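Particle-associated glycoside hydrolase (Acinetobacter phage Fri1, PDB 6C72) probably depolymerises the capsular polysaccharide of Acinetobacter baumannii, serving as the tailspike with which the phage breaks through the host capsule during entry. Local coordinates at residues V127-K132 with R148-S153; L317-F322 with N352-G357; P506-C511 with S585-Y590. All blocks are in the same frame, centred on the assembly; numbering follows the deposited sequence.

Contact 1: residues V127-K132 with R148-S153; sequences VVQLPK and RGTFDS. With ZN (zinc ion), chain O.
The side-chain amide of Q129 does the work of a peptide group here, joining two coils of a parallel beta-helix at the point where their strands stop. With CG anti to the backbone N (chi1 179°) and a bend at chi2, it lies beside the 148-150 backbone. Its OE1 is gripped side-on by the guanidinium of R148, at 2.7 Å from NE and 3.0 Å from NH2, and sits in the guanidinium plane, although the amide and guanidinium planes are turned 31° apart. The methyl CG1 of V127 covers the centre of one guanidinium face, and K88 of the second subunit packs against R148 as well. At the other end of the amide, Q129 NE2 donates to L130 O (3.0 Å) and more weakly to G149 O (2.9 Å).

Regular parallel pairing persists around the amide: R148 N bonds V128 O, and L130 N bonds R148 O. Beyond it, T150 OG1 donates in the carbonyl plane to L130 O (2.8 Å), giving that oxygen two donors. The K132 side chain crosses that of T150 at about a right angle, CG against the methyl CG2, and a bend at chi3 brings NZ into a weak salt bridge with D152 OD1 (3.3 Å). D152 holds a zinc ion with both carboxylate oxygens, the shorter bond being from OD1 at 2.3 Å. E100, near K132, is another ligand reported for a zinc site with D152.

Side-chain bonds thus carry the pairing past the regular strands, while the ammonium group shares OD1 with a zinc ion that both oxygens hold, which probably weakens the lysine's hold.

Contact 2: residues L317-F322 with N352-G357; sequences LINCVF and NCRFKG
L317 meets C353 at the start of the contact: its carbonyl O lies 3.2 Å from C353 SG, and its CB packs against the same sulfur. The chain then turns at N319, whose left-handed backbone (phi 54°) is matched by N352 on the next coil, so that N319 CA-H points at N352 O. Asparagine recurs at this corner, with N284 beside N319 and N376 beside N352, as expected of successive coils of a parallel beta-helix. N352 ND2 itself bonds OD1 of D279 of the second subunit. The side chains of N319 and R354 run side by side in the same direction, and R354 holds N319 OD1 end-on, through NH1 at 3.3 Å and NH2 at 3.1 Å. The oxygen lies at the edge of the guanidinium, near its plane.

C320 follows, its N giving a weak hydrogen bond to C353 SG (3.6 Å) and its O accepting from R354 N (2.9 Å). Strand pairing is now parallel and regular. V321 spreads its two methyls over neighbouring polar chains, CG2 against R354 NH2 and CG1 against the aliphatic part of K356. F322 completes the pairing, with its N bonded to R354 O (2.8 Å) and its O to K356 N (2.7 Å). On the side of the strands away from V321, its ring makes an offset stack with F355, the centroids 4.8 Å apart and the planes at 26°, and CD2 of F322 lies over the F355 face. C353 SG approaches the F322 ring obliquely at CE2, a sulfur-aromatic contact. F379 stacks on F355, and the ring of F287 meets that of F322.

Chemically, the coils divide their labour: aromatic rings and cysteine sulfur fill the interior, whereas the corner that meets the second subunit is polar, where R354 holds N319 and also lies close to E378, a residue reported to bind zinc.

Contact 3: residues P506-C511 with S585-Y590; sequences PLRSGC and SALPQY
At one end of the C-terminal antiparallel beta domain, the chain entering strand 509-517 passes beside the loop that leaves its neighbour, strand 576-585. The backbones are joined by a water, which donates to R508 O (2.6 Å) and accepts from A586 N (2.9 Å). R508 itself adopts a left-handed conformation, phi 50°. Across from it, the S585-Y590 loop doubles back and brings Y590 against L507, whose O lies 3.4 Å from Y590 CB.

R508 and Y590 carry the side-chain contact through a CH-pi interaction. The arginine is extended from CG to NE, and this stretches it along the tyrosine: CD stands over the ring face, 3.7 Å from the centroid, while further out the phenol OH lies over the centre of the guanidinium, 3.3 Å from R508 CZ. The two planes are 21° apart, and no hydrogen bond joins the pair, because the OH lies over the guanidinium face and not in line with an N-H; NE bonds N538 OD1. D519 of the third subunit packs against the arginine as well.

Within the loop, L587 O accepts from S585 OG at 2.9 Å and from Y590 N at 3.2 Å, the two donors arriving from opposite faces of its carbonyl plane.

In the fold
The three contacts follow one another along the chain, each closing before the next opens, and they mark out an elongated molecule. Contacts 1 and 2 both belong to the parallel beta-helix, their centres about 28 Å apart and their nearest atoms about 17 Å apart. Contact 1 pairs the ends of strands 126-129 and 145-148 in early coils, contact 2 pairs strands 321-324 and 354-357 further along, and both face the second subunit. Contact 3 lies in the separate antiparallel domain, about 63 Å from contact 2 and about 86 Å from contact 1 between centres, and meets the third subunit instead. Coil-to-coil pairing thus builds the beta-helix, and a separate antiparallel sheet forms the C-terminal part of each chain in the trimer.

Contact 1: residues V127-K132 with R148-S153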
loop_
_atom_site.group_PDB
_atom_site.type_symbol
_atom_site.label_atom_id
_atom_site.label_comp_id
_atom_site.label_asym_id
_atom_site.label_seq_id
_atom_site.Cartn_x
_atom_site.Cartn_y
_atom_site.Cartn_z
ATOM N N VAL A 127 -20.872 -20.747 -12.907
ATOM C CA VAL A 127 -21.761 -19.597 -12.837
ATOM C C VAL A 127 -23.200 -20.057 -13.015
ATOM O O VAL A 127 -23.502 -20.835 -13.928
ATOM C CB VAL A 127 -21.395 -18.540 -13.895
ATOM C CG1 VAL A 127 -22.445 -17.455 -13.927
ATOM C CG2 VAL A 127 -20.018 -17.945 -13.586
ATOM N N VAL A 128 -24.079 -19.579 -12.143
ATOM C CA VAL A 128 -25.518 -19.636 -12.357
ATOM C C VAL A 128 -25.938 -18.273 -12.882
ATOM O O VAL A 128 -25.834 -17.262 -12.170
ATOM C CB VAL A 128 -26.284 -20.001 -11.083
ATOM C CG1 VAL A 128 -27.766 -19.792 -11.328
ATOM C CG2 VAL A 128 -25.985 -21.441 -10.680
ATOM N N GLN A 129 -26.362 -18.243 -14.143
ATOM C CA GLN A 129 -26.782 -17.015 -14.805
ATOM C C GLN A 129 -28.255 -16.769 -14.515
ATOM O O GLN A 129 -29.088 -17.667 -14.697
ATOM C CB GLN A 129 -26.544 -17.117 -16.314
ATOM C CG GLN A 129 -26.965 -15.896 -17.101
ATOM C CD GLN A 129 -26.065 -14.688 -16.836
ATOM O OE1 GLN A 129 -24.831 -14.787 -16.890
ATOM N NE2 GLN A 129 -26.679 -13.543 -16.545
ATOM N N LEU A 130 -28.560 -15.604 -14.039
ATOM C CA LEU A 130 -29.951 -15.215 -13.883
ATOM C C LEU A 130 -30.375 -14.356 -15.063
ATOM O O LEU A 130 -29.559 -13.623 -15.620
ATOM C CB LEU A 130 -30.182 -14.427 -12.593
ATOM C CG LEU A 130 -29.827 -15.177 -11.320
ATOM C CD1 LEU A 130 -30.124 -14.344 -10.086
ATOM C CD2 LEU A 130 -30.552 -16.524 -11.282
ATOM N N PRO A 131 -31.621 -14.430 -15.501
ATOM C CA PRO A 131 -32.091 -13.548 -16.570
ATOM C C PRO A 131 -32.465 -12.188 -15.991
ATOM O O PRO A 131 -32.400 -11.952 -14.797
ATOM C CB PRO A 131 -33.328 -14.282 -17.095
ATOM C CG PRO A 131 -33.893 -14.901 -15.858
ATOM C CD PRO A 131 -32.691 -15.322 -15.021
ATOM N N LYS A 132 -32.909 -11.301 -16.862
ATOM C CA LYS A 132 -33.530 -10.075 -16.393
ATOM C C LYS A 132 -34.867 -10.396 -15.722
ATOM O O LYS A 132 -35.457 -11.458 -15.928
ATOM C CB LYS A 132 -33.746 -9.106 -17.557
ATOM C CG LYS A 132 -32.452 -8.603 -18.182
ATOM C CD LYS A 132 -32.705 -7.449 -19.110
ATOM C CE LYS A 132 -33.278 -7.931 -20.418
ATOM N NZ LYS A 132 -33.692 -6.763 -21.213
ATOM N N ARG A 148 -24.910 -14.737 -11.191
ATOM C CA ARG A 148 -24.674 -13.585 -12.049
ATOM C C ARG A 148 -25.972 -13.157 -12.722
ATOM O O ARG A 148 -26.671 -13.983 -13.312
ATOM C CB ARG A 148 -23.599 -13.901 -13.102
ATOM C CG ARG A 148 -23.199 -12.701 -13.953
ATOM C CD ARG A 148 -22.052 -13.036 -14.906
ATOM N NE ARG A 148 -22.446 -14.016 -15.913
ATOM C CZ ARG A 148 -21.605 -14.837 -16.537
ATOM N NH1 ARG A 148 -20.309 -14.807 -16.255
ATOM N NH2 ARG A 148 -22.066 -15.702 -17.435
ATOM N N GLY A 149 -26.290 -11.866 -12.634
ATOM C CA GLY A 149 -27.450 -11.316 -13.299
ATOM C C GLY A 149 -27.133 -10.800 -14.692
ATOM O O GLY A 149 -26.043 -10.991 -15.234
ATOM N N THR A 150 -28.118 -10.109 -15.264
ATOM C CA THR A 150 -28.067 -9.579 -16.620
ATOM C C THR A 150 -28.323 -8.081 -16.559
ATOM O O THR A 150 -29.376 -7.650 -16.083
ATOM C CB THR A 150 -29.114 -10.256 -17.517
ATOM O OG1 THR A 150 -28.901 -11.678 -17.549
ATOM C CG2 THR A 150 -29.076 -9.696 -18.946
ATOM N N PHE A 151 -27.370 -7.289 -17.041
ATOM C CA PHE A 151 -27.603 -5.854 -17.153
ATOM C C PHE A 151 -28.779 -5.584 -18.097
ATOM O O PHE A 151 -28.995 -6.300 -19.083
ATOM C CB PHE A 151 -26.347 -5.129 -17.662
ATOM C CG PHE A 151 -25.198 -5.112 -16.672
ATOM C CD1 PHE A 151 -25.270 -4.360 -15.515
ATOM C CD2 PHE A 151 -24.044 -5.849 -16.913
ATOM C CE1 PHE A 151 -24.218 -4.352 -14.612
ATOM C CE2 PHE A 151 -22.997 -5.858 -16.014
ATOM C CZ PHE A 151 -23.075 -5.104 -14.861
ATOM N N ASP A 152 -29.549 -4.546 -17.781
ATOM C CA ASP A 152 -30.554 -4.106 -18.721
ATOM C C ASP A 152 -29.860 -3.493 -19.935
ATOM O O ASP A 152 -28.652 -3.244 -19.937
ATOM C CB ASP A 152 -31.534 -3.133 -18.057
ATOM C CG ASP A 152 -32.938 -3.199 -18.685
ATOM O OD1 ASP A 152 -33.098 -3.856 -19.739
ATOM O OD2 ASP A 152 -33.893 -2.630 -18.114
ATOM N N SER A 153 -30.636 -3.281 -20.991
ATOM C CA SER A 153 -30.060 -2.785 -22.231
ATOM C C SER A 153 -29.455 -1.396 -22.038
ATOM O O SER A 153 -29.963 -0.575 -21.272
ATOM C CB SER A 153 -31.131 -2.751 -23.310
ATOM O OG SER A 153 -32.128 -1.819 -22.952
HETATM ZN ZN ZN O . -35.337 -3.327 -20.166
#

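Contact 2: residues L317-F322 with N352-G357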
loop_
_atom_site.group_PDB
_atom_site.type_symbol
_atom_site.label_atom_id
_atom_site.label_comp_id
_atom_site.label_asym_id
_atom_site.label_seq_id
_atom_site.Cartn_x
_atom_site.Cartn_y
_atom_site.Cartn_z
ATOM N N LEU A 317 -10.597 0.270 2.430
ATOM C CA LEU A 317 -11.603 0.950 1.627
ATOM C C LEU A 317 -10.885 1.956 0.718
ATOM O O LEU A 317 -10.353 2.967 1.196
ATOM C CB LEU A 317 -12.622 1.623 2.540
ATOM C CG LEU A 317 -13.256 0.613 3.499
ATOM C CD1 LEU A 317 -12.839 0.840 4.963
ATOM C CD2 LEU A 317 -14.779 0.571 3.351
ATOM N N ILE A 318 -10.862 1.668 -0.582
ATOM C CA ILE A 318 -10.127 2.451 -1.570
ATOM C C ILE A 318 -11.138 3.109 -2.498
ATOM O O ILE A 318 -11.972 2.420 -3.102
ATOM C CB ILE A 318 -9.163 1.579 -2.390
ATOM C CG1 ILE A 318 -8.416 0.597 -1.492
ATOM C CG2 ILE A 318 -8.198 2.443 -3.182
ATOM C CD1 ILE A 318 -7.774 -0.577 -2.253
ATOM N N ASN A 319 -11.057 4.434 -2.621
ATOM C CA ASN A 319 -11.872 5.185 -3.580
ATOM C C ASN A 319 -13.357 4.870 -3.394
ATOM O O ASN A 319 -14.094 4.641 -4.352
ATOM C CB ASN A 319 -11.409 4.908 -5.015
ATOM C CG ASN A 319 -12.084 5.801 -6.031
ATOM O OD1 ASN A 319 -12.548 6.893 -5.703
ATOM N ND2 ASN A 319 -12.147 5.343 -7.272
ATOM N N CYS A 320 -13.798 4.845 -2.144
ATOM C CA CYS A 320 -15.191 4.595 -1.809
ATOM C C CYS A 320 -15.862 5.900 -1.415
ATOM O O CYS A 320 -15.200 6.881 -1.072
ATOM C CB CYS A 320 -15.306 3.573 -0.665
ATOM S SG CYS A 320 -14.750 1.910 -1.130
ATOM N N VAL A 321 -17.190 5.910 -1.490
ATOM C CA VAL A 321 -18.003 7.053 -1.095
ATOM C C VAL A 321 -18.880 6.640 0.080
ATOM O O VAL A 321 -19.551 5.602 0.028
ATOM C CB VAL A 321 -18.872 7.577 -2.256
ATOM C CG1 VAL A 321 -19.830 8.669 -1.749
ATOM C CG2 VAL A 321 -18.000 8.098 -3.399
ATOM N N PHE A 322 -18.851 7.433 1.142
ATOM C CA PHE A 322 -19.771 7.321 2.255
ATOM C C PHE A 322 -20.624 8.578 2.248
ATOM O O PHE A 322 -20.092 9.685 2.362
ATOM C CB PHE A 322 -19.028 7.175 3.579
ATOM C CG PHE A 322 -18.018 6.070 3.579
ATOM C CD1 PHE A 322 -18.397 4.767 3.891
ATOM C CD2 PHE A 322 -16.685 6.335 3.294
ATOM C CE1 PHE A 322 -17.466 3.737 3.892
ATOM C CE2 PHE A 322 -15.737 5.309 3.304
ATOM C CZ PHE A 322 -16.131 4.003 3.601
ATOM N N ASN A 352 -8.333 7.400 -0.387
ATOM C CA ASN A 352 -8.972 8.027 -1.543
ATOM C C ASN A 352 -10.496 8.057 -1.418
ATOM O O ASN A 352 -11.204 8.059 -2.424
ATOM C CB ASN A 352 -8.572 7.342 -2.858
ATOM C CG ASN A 352 -7.061 7.217 -3.036
ATOM O OD1 ASN A 352 -6.279 7.815 -2.300
ATOM N ND2 ASN A 352 -6.647 6.473 -4.055
ATOM N N CYS A 353 -11.015 8.079 -0.196
ATOM C CA CYS A 353 -12.447 8.016 0.015
ATOM C C CYS A 353 -13.043 9.409 0.160
ATOM O O CYS A 353 -12.353 10.380 0.479
ATOM C CB CYS A 353 -12.782 7.190 1.262
ATOM S SG CYS A 353 -12.385 5.422 1.139
ATOM N N ARG A 354 -14.361 9.482 -0.023
ATOM C CA ARG A 354 -15.100 10.731 0.084
ATOM C C ARG A 354 -16.252 10.543 1.058
ATOM O O ARG A 354 -17.047 9.601 0.925
ATOM C CB ARG A 354 -15.595 11.193 -1.279
ATOM C CG ARG A 354 -14.441 11.725 -2.084
ATOM C CD ARG A 354 -14.741 11.954 -3.541
ATOM N NE ARG A 354 -15.214 10.768 -4.256
ATOM C CZ ARG A 354 -14.491 9.673 -4.475
ATOM N NH1 ARG A 354 -13.252 9.573 -3.985
ATOM N NH2 ARG A 354 -15.012 8.669 -5.180
ATOM N N PHE A 355 -16.286 11.393 2.075
ATOM C CA PHE A 355 -17.354 11.421 3.060
ATOM C C PHE A 355 -18.234 12.614 2.709
ATOM O O PHE A 355 -17.809 13.774 2.833
ATOM C CB PHE A 355 -16.781 11.510 4.473
ATOM C CG PHE A 355 -15.982 10.292 4.881
ATOM C CD1 PHE A 355 -14.702 10.082 4.395
ATOM C CD2 PHE A 355 -16.511 9.359 5.769
ATOM C CE1 PHE A 355 -13.968 8.967 4.785
ATOM C CE2 PHE A 355 -15.783 8.242 6.153
ATOM C CZ PHE A 355 -14.511 8.049 5.661
ATOM N N LYS A 356 -19.446 12.332 2.241
ATOM C CA LYS A 356 -20.325 13.352 1.700
ATOM C C LYS A 356 -21.545 13.520 2.593
ATOM O O LYS A 356 -21.931 12.613 3.337
ATOM C CB LYS A 356 -20.773 12.989 0.284
ATOM C CG LYS A 356 -19.661 12.979 -0.741
ATOM C CD LYS A 356 -20.176 12.514 -2.090
ATOM C CE LYS A 356 -19.072 12.491 -3.126
ATOM N NZ LYS A 356 -19.530 11.863 -4.381
ATOM N N GLY A 357 -22.167 14.686 2.488
ATOM C CA GLY A 357 -23.356 14.958 3.260
ATOM C C GLY A 357 -23.073 14.995 4.740
ATOM O O GLY A 357 -22.295 15.837 5.206
#

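Contact 3: residues P506-C511 with S585-Y590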
loop_
_atom_site.group_PDB
_atom_site.type_symbol
_atom_site.label_atom_id
_atom_site.label_comp_id
_atom_site.label_asym_id
_atom_site.label_seq_id
_atom_site.Cartn_x
_atom_site.Cartn_y
_atom_site.Cartn_z
ATOM N N PRO A 506 36.835 14.844 37.532
ATOM C CA PRO A 506 37.870 14.169 36.746
ATOM C C PRO A 506 39.141 15.005 36.672
ATOM O O PRO A 506 39.164 16.190 37.006
ATOM C CB PRO A 506 37.219 14.022 35.362
ATOM C CG PRO A 506 36.268 15.146 35.287
ATOM C CD PRO A 506 35.762 15.389 36.683
ATOM N N LEU A 507 40.206 14.361 36.206
ATOM C CA LEU A 507 41.441 15.076 35.926
ATOM C C LEU A 507 41.289 15.906 34.653
ATOM O O LEU A 507 40.259 15.852 33.968
ATOM C CB LEU A 507 42.602 14.093 35.789
ATOM C CG LEU A 507 43.060 13.428 37.085
ATOM C CD1 LEU A 507 43.938 12.230 36.792
ATOM C CD2 LEU A 507 43.800 14.453 37.928
ATOM N N ARG A 508 42.328 16.692 34.347
ATOM C CA ARG A 508 42.416 17.426 33.079
ATOM C C ARG A 508 41.139 18.208 32.790
ATOM O O ARG A 508 40.600 18.168 31.683
ATOM C CB ARG A 508 42.717 16.486 31.913
ATOM C CG ARG A 508 43.816 15.480 32.156
ATOM C CD ARG A 508 43.998 14.648 30.905
ATOM N NE ARG A 508 44.997 13.593 31.039
ATOM C CZ ARG A 508 45.366 12.807 30.035
ATOM N NH1 ARG A 508 44.820 12.962 28.832
ATOM N NH2 ARG A 508 46.276 11.867 30.230
ATOM N N SER A 509 40.610 18.884 33.804
ATOM C CA SER A 509 39.318 19.524 33.626
ATOM C C SER A 509 39.184 20.644 34.636
ATOM O O SER A 509 39.866 20.657 35.661
ATOM C CB SER A 509 38.152 18.531 33.781
ATOM O OG SER A 509 38.052 17.996 35.093
ATOM N N GLY A 510 38.355 21.620 34.295
ATOM C CA GLY A 510 37.909 22.640 35.228
ATOM C C GLY A 510 36.434 22.403 35.522
ATOM O O GLY A 510 35.660 22.115 34.609
ATOM N N CYS A 511 36.062 22.521 36.784
ATOM C CA CYS A 511 34.702 22.227 37.198
ATOM C C CYS A 511 34.169 23.340 38.075
ATOM O O CYS A 511 34.907 23.929 38.868
ATOM C CB CYS A 511 34.629 20.911 37.942
ATOM S SG CYS A 511 35.332 19.536 36.999
ATOM N N SER A 585 36.393 20.343 29.652
ATOM C CA SER A 585 37.471 19.394 29.406
ATOM C C SER A 585 37.846 19.418 27.935
ATOM O O SER A 585 37.123 19.957 27.095
ATOM C CB SER A 585 37.079 17.981 29.828
ATOM O OG SER A 585 36.071 17.473 28.980
ATOM N N ALA A 586 38.980 18.795 27.621
ATOM C CA ALA A 586 39.432 18.684 26.237
ATOM C C ALA A 586 39.044 17.366 25.586
ATOM O O ALA A 586 39.194 17.222 24.369
ATOM C CB ALA A 586 40.956 18.844 26.160
ATOM N N LEU A 587 38.585 16.399 26.366
ATOM C CA LEU A 587 38.240 15.078 25.876
ATOM C C LEU A 587 36.982 14.615 26.580
ATOM O O LEU A 587 36.739 14.987 27.735
ATOM C CB LEU A 587 39.342 14.039 26.111
ATOM C CG LEU A 587 40.599 14.111 25.257
ATOM C CD1 LEU A 587 41.592 13.073 25.783
ATOM C CD2 LEU A 587 40.275 13.892 23.774
ATOM N N PRO A 588 36.149 13.830 25.899
ATOM C CA PRO A 588 34.967 13.281 26.575
ATOM C C PRO A 588 35.319 12.422 27.778
ATOM O O PRO A 588 34.560 12.409 28.754
ATOM C CB PRO A 588 34.283 12.462 25.472
ATOM C CG PRO A 588 34.823 13.022 24.187
ATOM C CD PRO A 588 36.219 13.445 24.481
ATOM N N GLN A 589 36.470 11.745 27.765
ATOM C CA GLN A 589 36.832 10.874 28.875
ATOM C C GLN A 589 36.988 11.644 30.175
ATOM O O GLN A 589 36.942 11.042 31.251
ATOM C CB GLN A 589 38.112 10.100 28.556
ATOM C CG GLN A 589 38.043 9.288 27.264
ATOM C CD GLN A 589 38.339 10.126 26.018
ATOM O OE1 GLN A 589 39.314 10.872 25.982
ATOM N NE2 GLN A 589 37.491 10.010 24.998
ATOM N N TYR A 590 37.178 12.955 30.110
ATOM C CA TYR A 590 37.360 13.759 31.312
ATOM C C TYR A 590 36.230 14.767 31.469
ATOM O O TYR A 590 36.419 15.838 32.052
ATOM C CB TYR A 590 38.717 14.459 31.299
ATOM C CG TYR A 590 39.857 13.477 31.197
ATOM C CD1 TYR A 590 40.377 12.868 32.338
ATOM C CD2 TYR A 590 40.406 13.143 29.966
ATOM C CE1 TYR A 590 41.410 11.963 32.254
ATOM C CE2 TYR A 590 41.443 12.244 29.870
ATOM C CZ TYR A 590 41.940 11.659 31.017
ATOM O OH TYR A 590 42.967 10.755 30.924
HETATM O O HOH W 1 40.529 17.045 29.308
#